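Local coordinates for protein aminopeptidase (PDB 5IB9) that probably removes N-terminal amino acids from peptides as a zinc-dependent exopeptidase, and is seen here with an inhibitor bound at its two-zinc site, at residues E96-G101 and K111-K116; G115-I120 and A139-I144; M297-M302 and G344-E349; M313-G318 and P357-I362. All coordinates share one frame; numbering follows the deposited sequence.

Contact 1. Residues E96-G101 and K111-K116; sequences ELVYVG and KDLNGK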
# COMPACT_ATOMS: atom_id res chain seq x y z
N GLU A 96 27.29 -26.53 8.46
CA GLU A 96 27.03 -27.66 7.55
C GLU A 96 26.06 -27.23 6.43
O GLU A 96 25.14 -26.47 6.69
CB GLU A 96 26.42 -28.84 8.29
CG GLU A 96 26.43 -30.06 7.40
CD GLU A 96 25.71 -31.23 8.00
OE1 GLU A 96 25.25 -31.18 9.16
OE2 GLU A 96 25.62 -32.25 7.31
N LEU A 97 26.35 -27.67 5.23
CA LEU A 97 25.48 -27.47 4.03
C LEU A 97 24.55 -28.62 3.83
O LEU A 97 24.98 -29.77 3.77
CB LEU A 97 26.41 -27.22 2.82
CG LEU A 97 25.69 -26.88 1.52
CD1 LEU A 97 25.17 -25.42 1.66
CD2 LEU A 97 26.67 -27.05 0.32
N VAL A 98 23.25 -28.33 3.68
CA VAL A 98 22.21 -29.35 3.61
C VAL A 98 21.38 -29.09 2.37
O VAL A 98 20.79 -27.98 2.23
CB VAL A 98 21.23 -29.36 4.86
CG1 VAL A 98 20.24 -30.51 4.75
CG2 VAL A 98 22.03 -29.45 6.14
N TYR A 99 21.34 -30.10 1.51
CA TYR A 99 20.51 -30.04 0.29
C TYR A 99 19.06 -30.26 0.61
O TYR A 99 18.67 -31.28 1.21
CB TYR A 99 21.00 -31.07 -0.71
CG TYR A 99 20.14 -31.25 -1.94
CD1 TYR A 99 19.92 -30.17 -2.83
CD2 TYR A 99 19.52 -32.46 -2.20
CE1 TYR A 99 19.14 -30.31 -3.98
CE2 TYR A 99 18.74 -32.64 -3.34
CZ TYR A 99 18.56 -31.56 -4.23
OH TYR A 99 17.79 -31.75 -5.35
N VAL A 100 18.21 -29.29 0.21
CA VAL A 100 16.78 -29.43 0.50
C VAL A 100 15.94 -29.32 -0.76
O VAL A 100 14.82 -28.80 -0.70
CB VAL A 100 16.26 -28.46 1.56
CG1 VAL A 100 16.91 -28.74 2.93
CG2 VAL A 100 16.49 -27.02 1.10
N GLY A 101 16.46 -29.79 -1.89
CA GLY A 101 15.62 -29.91 -3.08
C GLY A 101 15.25 -28.54 -3.59
O GLY A 101 16.12 -27.68 -3.69
N LYS A 111 14.04 -32.33 7.04
CA LYS A 111 15.47 -32.15 7.31
C LYS A 111 15.78 -31.31 8.55
O LYS A 111 14.95 -30.51 9.02
CB LYS A 111 16.21 -31.58 6.09
CG LYS A 111 16.58 -32.60 5.04
CD LYS A 111 15.58 -32.56 3.88
CE LYS A 111 15.62 -33.86 3.08
NZ LYS A 111 15.22 -33.64 1.65
N ASP A 112 16.99 -31.49 9.07
CA ASP A 112 17.48 -30.67 10.18
C ASP A 112 18.36 -29.50 9.68
O ASP A 112 19.51 -29.71 9.25
CB ASP A 112 18.21 -31.53 11.22
CG ASP A 112 18.82 -30.70 12.36
OD1 ASP A 112 19.86 -31.14 12.90
OD2 ASP A 112 18.26 -29.61 12.70
N LEU A 113 17.80 -28.29 9.74
CA LEU A 113 18.45 -27.09 9.22
C LEU A 113 18.94 -26.15 10.28
O LEU A 113 19.65 -25.20 9.96
CB LEU A 113 17.52 -26.34 8.27
CG LEU A 113 17.00 -27.09 7.05
CD1 LEU A 113 16.16 -26.21 6.18
CD2 LEU A 113 18.18 -27.58 6.26
N ASN A 114 18.57 -26.38 11.55
CA ASN A 114 18.84 -25.38 12.55
C ASN A 114 20.34 -25.09 12.66
O ASN A 114 21.15 -25.99 12.94
CB ASN A 114 18.20 -25.77 13.91
CG ASN A 114 18.60 -24.80 15.07
OD1 ASN A 114 18.39 -23.57 15.01
ND2 ASN A 114 19.18 -25.38 16.12
N GLY A 115 20.74 -23.85 12.38
CA GLY A 115 22.15 -23.50 12.49
C GLY A 115 22.93 -23.78 11.20
O GLY A 115 24.09 -23.40 11.09
N LYS A 116 22.25 -24.34 10.20
CA LYS A 116 22.92 -24.81 8.99
C LYS A 116 22.63 -23.94 7.76
O LYS A 116 21.88 -22.96 7.85
CB LYS A 116 22.47 -26.24 8.78
CG LYS A 116 23.04 -27.19 9.94
CD LYS A 116 22.48 -28.61 9.81
CE LYS A 116 22.86 -29.44 11.05
NZ LYS A 116 24.33 -29.31 11.44
O HOH W 1 26.53 -26.90 11.29

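Contact 2. Residues G115-I120 and A139-I144; sequences GKIALI and AKAVII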
# COMPACT_ATOMS: atom_id res chain seq x y z
N GLY A 115 20.74 -23.85 12.38
CA GLY A 115 22.15 -23.50 12.49
C GLY A 115 22.93 -23.78 11.20
O GLY A 115 24.09 -23.40 11.09
N LYS A 116 22.25 -24.34 10.20
CA LYS A 116 22.92 -24.81 8.99
C LYS A 116 22.63 -23.94 7.76
O LYS A 116 21.88 -22.96 7.85
CB LYS A 116 22.47 -26.24 8.78
CG LYS A 116 23.04 -27.19 9.94
CD LYS A 116 22.48 -28.61 9.81
CE LYS A 116 22.86 -29.44 11.05
NZ LYS A 116 24.33 -29.31 11.44
N ILE A 117 23.23 -24.29 6.60
CA ILE A 117 23.08 -23.46 5.40
C ILE A 117 22.31 -24.33 4.45
O ILE A 117 22.69 -25.50 4.27
CB ILE A 117 24.45 -23.08 4.80
CG1 ILE A 117 25.18 -22.16 5.77
CG2 ILE A 117 24.27 -22.36 3.47
CD1 ILE A 117 26.67 -22.06 5.42
N ALA A 118 21.19 -23.84 3.86
CA ALA A 118 20.44 -24.66 2.93
C ALA A 118 20.94 -24.50 1.51
O ALA A 118 21.22 -23.40 1.11
CB ALA A 118 18.98 -24.30 2.99
N LEU A 119 21.08 -25.60 0.77
CA LEU A 119 21.36 -25.57 -0.66
C LEU A 119 20.07 -25.89 -1.35
O LEU A 119 19.44 -26.93 -1.07
CB LEU A 119 22.37 -26.67 -1.01
CG LEU A 119 22.85 -26.62 -2.48
CD1 LEU A 119 23.78 -25.44 -2.86
CD2 LEU A 119 23.59 -27.95 -2.78
N ILE A 120 19.66 -25.01 -2.28
CA ILE A 120 18.33 -25.10 -2.81
C ILE A 120 18.47 -24.82 -4.28
O ILE A 120 19.24 -23.92 -4.70
CB ILE A 120 17.40 -23.98 -2.25
CG1 ILE A 120 17.34 -24.00 -0.72
CG2 ILE A 120 16.02 -24.17 -2.84
CD1 ILE A 120 16.36 -22.94 -0.08
N ALA A 139 17.59 -22.46 9.24
CA ALA A 139 18.72 -22.15 8.35
C ALA A 139 19.26 -20.77 8.66
O ALA A 139 18.50 -19.83 8.86
CB ALA A 139 18.32 -22.25 6.89
N LYS A 140 20.57 -20.62 8.71
CA LYS A 140 21.21 -19.31 8.95
C LYS A 140 21.62 -18.59 7.66
O LYS A 140 21.91 -17.36 7.65
CB LYS A 140 22.43 -19.43 9.86
CG LYS A 140 22.17 -19.89 11.31
CD LYS A 140 20.81 -19.46 11.85
CE LYS A 140 20.55 -20.01 13.29
NZ LYS A 140 19.07 -20.09 13.68
N ALA A 141 21.63 -19.34 6.56
CA ALA A 141 21.83 -18.77 5.24
C ALA A 141 21.35 -19.76 4.20
O ALA A 141 21.13 -20.94 4.50
CB ALA A 141 23.31 -18.41 5.02
N VAL A 142 21.18 -19.29 2.99
CA VAL A 142 20.63 -20.08 1.88
C VAL A 142 21.50 -19.85 0.66
O VAL A 142 21.93 -18.73 0.37
CB VAL A 142 19.16 -19.70 1.55
CG1 VAL A 142 18.78 -20.29 0.34
CG2 VAL A 142 18.25 -20.11 2.72
N ILE A 143 21.89 -20.95 0.01
CA ILE A 143 22.56 -20.88 -1.28
C ILE A 143 21.62 -21.45 -2.33
O ILE A 143 21.14 -22.60 -2.24
CB ILE A 143 23.89 -21.65 -1.30
CG1 ILE A 143 24.90 -21.03 -0.35
CG2 ILE A 143 24.45 -21.76 -2.75
CD1 ILE A 143 26.03 -22.04 0.04
N ILE A 144 21.24 -20.62 -3.31
CA ILE A 144 20.35 -21.07 -4.33
C ILE A 144 21.17 -21.28 -5.61
O ILE A 144 22.06 -20.47 -5.95
CB ILE A 144 19.16 -20.05 -4.56
CG1 ILE A 144 18.36 -19.86 -3.27
CG2 ILE A 144 18.28 -20.64 -5.64
CD1 ILE A 144 17.33 -18.80 -3.36

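Contact 3. Residues M297-M302 and G344-E349; sequences MFQLDM and GRSDHE. With ZN (zinc ion), chain C; BES (2-(3-amino-2-hydroxy-4-phenyl-butyrylamino)-4-methyl-pentanoic acid), chain H.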
# COMPACT_ATOMS: atom_id res chain seq x y z
N MET A 297 -6.21 -0.25 -20.80
CA MET A 297 -4.94 0.29 -20.36
C MET A 297 -3.90 -0.29 -21.32
O MET A 297 -3.76 -1.51 -21.50
CB MET A 297 -4.60 -0.09 -18.87
CG MET A 297 -3.29 0.56 -18.30
SD MET A 297 -1.88 -0.43 -18.71
CE MET A 297 -0.63 0.73 -18.15
N PHE A 298 -3.21 0.63 -22.01
CA PHE A 298 -2.09 0.35 -22.98
C PHE A 298 -0.79 0.60 -22.29
O PHE A 298 -0.51 1.71 -21.92
CB PHE A 298 -2.20 1.24 -24.19
CG PHE A 298 -3.44 1.04 -25.03
CD1 PHE A 298 -3.27 0.51 -26.36
CD2 PHE A 298 -4.72 1.39 -24.60
CE1 PHE A 298 -4.38 0.35 -27.16
CE2 PHE A 298 -5.84 1.20 -25.44
CZ PHE A 298 -5.68 0.70 -26.71
N GLN A 299 0.02 -0.42 -22.08
CA GLN A 299 1.36 -0.29 -21.50
C GLN A 299 2.48 -0.35 -22.54
O GLN A 299 2.46 -1.24 -23.40
CB GLN A 299 1.58 -1.40 -20.46
CG GLN A 299 3.03 -1.42 -19.93
CD GLN A 299 3.39 -0.22 -19.00
OE1 GLN A 299 2.58 0.61 -18.72
NE2 GLN A 299 4.59 -0.20 -18.46
N LEU A 300 3.32 0.69 -22.58
CA LEU A 300 4.41 0.75 -23.62
C LEU A 300 5.72 0.53 -22.88
O LEU A 300 6.13 1.33 -22.03
CB LEU A 300 4.38 2.20 -24.18
CG LEU A 300 3.08 2.63 -24.90
CD1 LEU A 300 3.09 4.10 -24.99
CD2 LEU A 300 3.32 2.15 -26.37
N ASP A 301 6.34 -0.61 -23.18
CA ASP A 301 7.67 -0.94 -22.49
C ASP A 301 8.51 -1.66 -23.55
O ASP A 301 8.13 -2.75 -23.99
CB ASP A 301 7.34 -1.85 -21.36
CG ASP A 301 8.48 -1.97 -20.28
OD1 ASP A 301 9.58 -1.47 -20.56
OD2 ASP A 301 8.29 -2.40 -19.12
N MET A 302 9.65 -1.05 -23.84
CA MET A 302 10.60 -1.50 -24.85
C MET A 302 10.03 -1.50 -26.25
O MET A 302 9.72 -2.52 -26.77
CB MET A 302 11.17 -2.85 -24.43
CG MET A 302 11.95 -2.67 -23.24
SD MET A 302 12.59 -4.17 -22.41
CE MET A 302 13.49 -4.95 -23.73
N GLY A 344 3.52 -11.13 -18.37
CA GLY A 344 3.36 -10.12 -17.31
C GLY A 344 4.62 -9.22 -17.35
O GLY A 344 5.08 -8.80 -18.43
N ARG A 345 5.19 -8.96 -16.19
CA ARG A 345 6.51 -8.35 -16.02
C ARG A 345 6.53 -6.86 -16.36
O ARG A 345 7.62 -6.30 -16.69
CB ARG A 345 7.64 -9.04 -16.86
CG ARG A 345 7.80 -10.55 -16.60
CD ARG A 345 8.71 -11.23 -17.72
NE ARG A 345 10.07 -10.69 -17.74
CZ ARG A 345 11.02 -11.08 -18.57
NH1 ARG A 345 10.80 -12.06 -19.45
NH2 ARG A 345 12.22 -10.50 -18.52
N SER A 346 5.34 -6.22 -16.41
CA SER A 346 5.33 -4.71 -16.65
C SER A 346 4.01 -4.22 -16.05
O SER A 346 3.25 -4.96 -15.50
CB SER A 346 5.49 -4.37 -18.14
OG SER A 346 5.85 -3.00 -18.27
N ASP A 347 3.83 -2.91 -16.12
CA ASP A 347 2.74 -2.23 -15.37
C ASP A 347 1.32 -2.61 -15.81
O ASP A 347 0.42 -2.40 -14.98
CB ASP A 347 2.93 -0.71 -15.47
CG ASP A 347 4.26 -0.26 -14.85
OD1 ASP A 347 4.47 -0.53 -13.64
OD2 ASP A 347 5.09 0.30 -15.63
N HIS A 348 1.15 -3.27 -16.95
CA HIS A 348 -0.20 -3.75 -17.30
C HIS A 348 -0.71 -4.73 -16.26
O HIS A 348 -1.93 -4.83 -16.07
CB HIS A 348 -0.27 -4.33 -18.70
CG HIS A 348 0.67 -5.48 -18.90
ND1 HIS A 348 2.04 -5.42 -18.65
CD2 HIS A 348 0.39 -6.70 -19.40
CE1 HIS A 348 2.55 -6.64 -18.94
NE2 HIS A 348 1.57 -7.41 -19.43
N GLU A 349 0.18 -5.45 -15.57
CA GLU A 349 -0.25 -6.41 -14.52
C GLU A 349 -0.99 -5.73 -13.39
O GLU A 349 -1.83 -6.35 -12.74
CB GLU A 349 0.99 -7.05 -13.97
CG GLU A 349 0.69 -8.34 -13.13
CD GLU A 349 2.00 -9.12 -12.92
OE1 GLU A 349 2.75 -9.47 -13.88
OE2 GLU A 349 2.30 -9.35 -11.77
ZN ZN C . 10.53 -2.00 -18.76
N2 BES H . 10.43 -4.39 -19.70
C1 BES H . 10.67 -5.35 -18.62
C6 BES H . 9.72 -6.53 -18.83
C7 BES H . 9.98 -7.47 -20.00
C8 BES H . 11.28 -7.86 -20.41
C12 BES H . 8.85 -8.01 -20.67
C9 BES H . 11.43 -8.76 -21.49
C11 BES H . 9.01 -8.91 -21.75
C10 BES H . 10.30 -9.28 -22.16
C2 BES H . 10.44 -4.68 -17.26
O2 BES H . 11.16 -3.46 -17.44
C3 BES H . 11.12 -5.55 -16.27
O3 BES H . 12.34 -5.65 -16.33
N1 BES H . 10.38 -6.22 -15.46
C4 BES H . 11.01 -7.16 -14.52
C13 BES H . 9.83 -7.73 -13.75
C14 BES H . 9.05 -6.70 -12.93
C15 BES H . 8.03 -7.53 -12.16
C16 BES H . 9.90 -5.83 -12.01
C5 BES H . 11.65 -8.36 -15.19
O1 BES H . 12.49 -9.05 -14.54
O4 BES H . 11.36 -8.70 -16.36

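Contact 4. Residues M313-G318 and P357-I362; sequences MYTIDG and PAALFI. With BES (2-(3-amino-2-hydroxy-4-phenyl-butyrylamino)-4-methyl-pentanoic acid), chain H.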
# COMPACT_ATOMS: atom_id res chain seq x y z
N MET A 313 1.58 -7.96 -28.71
CA MET A 313 0.81 -7.48 -27.53
C MET A 313 0.76 -8.60 -26.51
O MET A 313 0.33 -9.67 -26.85
CB MET A 313 -0.60 -7.22 -27.96
CG MET A 313 -0.71 -6.19 -29.05
SD MET A 313 -2.38 -5.83 -29.65
CE MET A 313 -2.80 -7.42 -30.45
N TYR A 314 1.10 -8.35 -25.24
CA TYR A 314 1.04 -9.40 -24.25
C TYR A 314 -0.04 -9.10 -23.22
O TYR A 314 -0.19 -7.98 -22.72
CB TYR A 314 2.34 -9.47 -23.49
CG TYR A 314 3.48 -10.19 -24.20
CD1 TYR A 314 3.29 -11.41 -24.80
CD2 TYR A 314 4.71 -9.58 -24.28
CE1 TYR A 314 4.40 -12.04 -25.48
CE2 TYR A 314 5.84 -10.21 -24.97
CZ TYR A 314 5.64 -11.44 -25.50
OH TYR A 314 6.67 -12.07 -26.21
N THR A 315 -0.83 -10.13 -22.87
CA THR A 315 -1.78 -10.01 -21.83
C THR A 315 -1.41 -10.98 -20.67
O THR A 315 -0.73 -12.02 -20.92
CB THR A 315 -3.25 -10.24 -22.26
OG1 THR A 315 -3.32 -11.63 -22.66
CG2 THR A 315 -3.58 -9.35 -23.47
N ILE A 316 -1.89 -10.70 -19.48
CA ILE A 316 -1.47 -11.53 -18.30
C ILE A 316 -2.00 -12.95 -18.43
O ILE A 316 -1.22 -13.85 -18.04
CB ILE A 316 -2.07 -10.87 -17.02
CG1 ILE A 316 -1.47 -9.44 -16.81
CG2 ILE A 316 -1.85 -11.74 -15.78
CD1 ILE A 316 0.03 -9.32 -16.87
N ASP A 317 -3.27 -13.08 -18.88
CA ASP A 317 -3.89 -14.40 -19.02
C ASP A 317 -3.73 -15.00 -20.40
O ASP A 317 -4.32 -16.05 -20.65
CB ASP A 317 -5.34 -14.32 -18.55
CG ASP A 317 -6.12 -13.22 -19.21
OD1 ASP A 317 -7.27 -12.95 -18.73
OD2 ASP A 317 -5.62 -12.59 -20.20
N GLY A 318 -2.99 -14.39 -21.33
CA GLY A 318 -2.94 -14.91 -22.72
C GLY A 318 -4.27 -14.94 -23.46
O GLY A 318 -4.37 -15.64 -24.48
N PRO A 357 -9.26 -4.29 -18.81
CA PRO A 357 -8.55 -4.86 -20.00
C PRO A 357 -7.16 -4.21 -20.20
O PRO A 357 -7.13 -2.97 -20.20
CB PRO A 357 -9.51 -4.56 -21.19
CG PRO A 357 -10.92 -4.28 -20.56
CD PRO A 357 -10.52 -3.61 -19.19
N ALA A 358 -6.07 -4.91 -20.36
CA ALA A 358 -4.77 -4.25 -20.33
C ALA A 358 -3.88 -5.08 -21.23
O ALA A 358 -4.05 -6.35 -21.29
CB ALA A 358 -4.18 -4.22 -18.87
N ALA A 359 -2.91 -4.46 -21.90
CA ALA A 359 -1.94 -5.22 -22.66
C ALA A 359 -0.66 -4.42 -22.71
O ALA A 359 -0.71 -3.14 -22.79
CB ALA A 359 -2.46 -5.41 -24.13
N LEU A 360 0.44 -5.14 -22.82
CA LEU A 360 1.81 -4.60 -23.02
C LEU A 360 2.11 -4.68 -24.48
O LEU A 360 1.95 -5.75 -25.15
CB LEU A 360 2.74 -5.48 -22.20
CG LEU A 360 4.21 -5.31 -22.60
CD1 LEU A 360 4.79 -3.86 -22.36
CD2 LEU A 360 5.11 -6.36 -21.79
N PHE A 361 2.59 -3.57 -24.99
CA PHE A 361 3.17 -3.44 -26.39
C PHE A 361 4.68 -3.38 -26.30
O PHE A 361 5.19 -2.52 -25.56
CB PHE A 361 2.62 -2.17 -27.11
CG PHE A 361 1.13 -2.24 -27.36
CD1 PHE A 361 0.68 -2.50 -28.64
CD2 PHE A 361 0.19 -2.11 -26.33
CE1 PHE A 361 -0.70 -2.63 -28.95
CE2 PHE A 361 -1.22 -2.24 -26.64
CZ PHE A 361 -1.64 -2.52 -27.91
N ILE A 362 5.36 -4.33 -26.96
CA ILE A 362 6.84 -4.51 -26.80
C ILE A 362 7.32 -5.20 -28.06
O ILE A 362 6.52 -5.91 -28.73
CB ILE A 362 7.10 -5.41 -25.60
CG1 ILE A 362 8.62 -5.59 -25.38
CG2 ILE A 362 6.32 -6.73 -25.63
CD1 ILE A 362 8.93 -6.09 -23.91
N2 BES H . 10.43 -4.39 -19.70
C1 BES H . 10.67 -5.35 -18.62
C6 BES H . 9.72 -6.53 -18.83
C7 BES H . 9.98 -7.47 -20.00
C8 BES H . 11.28 -7.86 -20.41
C12 BES H . 8.85 -8.01 -20.67
C9 BES H . 11.43 -8.76 -21.49
C11 BES H . 9.01 -8.91 -21.75
C10 BES H . 10.30 -9.28 -22.16
C2 BES H . 10.44 -4.68 -17.26
O2 BES H . 11.16 -3.46 -17.44
C3 BES H . 11.12 -5.55 -16.27
O3 BES H . 12.34 -5.65 -16.33
N1 BES H . 10.38 -6.22 -15.46
C4 BES H . 11.01 -7.16 -14.52
C13 BES H . 9.83 -7.73 -13.75
C14 BES H . 9.05 -6.70 -12.93
C15 BES H . 8.03 -7.53 -12.16
C16 BES H . 9.90 -5.83 -12.01
C5 BES H . 11.65 -8.36 -15.19
O1 BES H . 12.49 -9.05 -14.54
O4 BES H . 11.36 -8.70 -16.36
O HOH W 2 -3.67 -8.28 -19.37

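Contact 1. Residues E96-G101 and K111-K116
In the PA domain, strand 91-99 runs into a short helix whose return loop, 111-116, folds back over the strand and meets it through Val98, Val100 and Glu96. Leu113 supplies the apolar part: its CD2 lies 3.8 Å from Val98 CB and meets the tip of Val100 end on, 3.7 Å from Val100 CG1. Branched aliphatic residues suit this small apolar patch, in which Val100 and Leu113 are buried. The methylene CD of Lys116 rests 3.8 Å from Val98 CG2, and the chain runs alongside Glu96 before a bend at the last torsion (chi4 -47°) brings NZ to Glu96 OE1 at 3.1 Å, a salt bridge on the anti lone pair of that oxygen. A water takes an N-H from Glu96 N at 3.0 Å and a weaker bond from the ammonium group. Shortening Lys116 to an alanine would probably leave the Glu96 carboxylate without this ion-pair mate and uncover one methyl of Val98. The loop is shaped by a type II turn from Leu113 to Lys116 (Lys116 N to Leu113 O 2.7 Å), where glycine suits the positive phi (87°) of Gly115. It leads directly into strand 117-121, parallel beside strand 91-99 in the PA-domain sheet.

Contact 2. Residues G115-I120 and A139-I144
Peptide planes are the flat groups joining Ala118 and Ile120 to Ala141 and Ile143: their N-H and C=O groups point across between the strands, while side chains cover the two faces of the sheet. Ile117, Leu119, Ala141 and Ile143 lie on one face, Ala118, Ile120, Val142 and Ile144 on the other. On the first, Leu119 turns CG away from its own N (chi1 -174°), which brings CD1 to 3.7 Å from Ile143 CG2; Ile143 CD1 also meets Ile117 CG2 at 3.9 Å. On the second, Ile120 CD1 touches Val142 CG1 at 3.6 Å, and the small Ala118 leaves room for helix 127-136, whose Ala134 packs on it. The strands are parallel, their directions 20° apart, as expected of the beta-alpha-beta unit that this helix completes in the PA domain. Ala118 N bonds to Ala141 O at 3.0 Å, and Ala118 O receives Ile143 N at 2.8 Å in an almost straight bond (174°). Ile120 N then reaches Ile143 O at 2.8 Å, and ahead of the strands Lys140 N gives its hydrogen to Lys116 O at 2.8 Å. Ala141 N, by contrast, is buried with no partner in the model. The chemistry therefore implies a core held by backbone bonds and aliphatic packing, with charge kept to its margin, where Lys116 pairs with Glu96.

Contact 3. Residues M297-M302 and G344-E349
A buried hydroxyl, Ser346 OG, links a zinc ligand to the strand that leads into it: it donates to Asp301 OD2 at 2.7 Å and accepts from Gln299 NE2 at 3.1 Å. This is second-shell architecture in the M28 peptidase domain, at the carboxyl end of strand 294-300. Asp301 grips the zinc with both oxygens, OD1 at 2.1 Å and OD2 at 2.3 Å, and Ser346 comes in on the anti lone pair of OD2; the three bonds together probably fix the carboxylate's rotation. His228 and Asp240 complete the zinc's protein ligands, while the inhibitor adds hydroxyl O2 at 2.1 Å and the more distant amine N2. Gln299 bends at its second torsion (chi2 71°), carrying its amide to the loop, where NE2 makes a weak bond to Asp347 OD2; an amide suits because one nitrogen serves both partners. The Asp347 carboxylate stands 81° from that amide, its other oxygen taken by Ser279. Gln299 CB packs on His348 CB at 3.9 Å. Arg345, on the same loop, binds the inhibitor twice: backbone O accepts from BES N1, and the guanidinium holds the terminal carboxylate, NE 2.7 Å and NH2 2.9 Å from one oxygen, BES O4.

Contact 4. Residues M313-G318 and P357-I362
Strands 313-315 and 358-362 pair antiparallel in the central sheet of the M28 peptidase domain, their axes splayed to 144°, with Tyr314 facing Leu360 and Met313 facing Phe361. The backbone bonds belong to the first, hydrogen-bonded pair: Tyr314 N to Leu360 O at 2.7 Å and Leu360 N to Tyr314 O at 2.9 Å. Met313 and Phe361 form the adjacent non-hydrogen-bonded pair, a Met-aromatic contact. The two side chains run alongside each other, Met313 CG lies 3.6 Å from Phe361 CE1, and Met313 SD stands 4.5 Å from the ring centroid, obliquely at 50° to the ring normal. With CG anti to the carbonyl carbon (chi1 -60°) and chi2 extended, CG and SD are laid along the ring, and an unbranched, polarisable thioether suits an aromatic neighbour. With an alanine in place of Phe361, Met313 CG and SD would probably lose their aromatic partner, leaving the thioether freer to turn. Apolar packing on the opposite face joins Tyr314 to Leu360, whose CD2 sits at the ring edge, and to Ile362, whose CG2 is 3.5 Å from Tyr314 CD2. Beyond these pairs a water accepts from Ile316 N at 3.0 Å and donates to Ala358 O at 2.7 Å, an oxygen also held by Asn321. The other branch of Ile362 lines the inhibitor pocket, its CD1 3.6 Å from BES C11 on the phenyl ring.

In the fold
The contacts form two pairs, one in each domain. Contacts 1 and 2 share Gly115 and Lys116 and continue one sheet of the PA domain: strand 117-121 lies between strands 91-99 and 141-145, and Val98 O meets Leu119 N at 2.8 Å. Contacts 3 and 4 interlock in the peptidase domain, where strands 294-300 and 358-364 are neighbours, Gln299 O lying 2.8 Å from Phe361 N. Both touch the inhibitor, contact 3 through zinc-bound Asp301 and Arg345, contact 4 through Ile362; Leu360 packs against Asp301. Contacts 2 and 3 have centres about 35 Å apart and nearest atoms about 17 Å apart, so the PA pair stands well away from the two-zinc site holding the inhibitor.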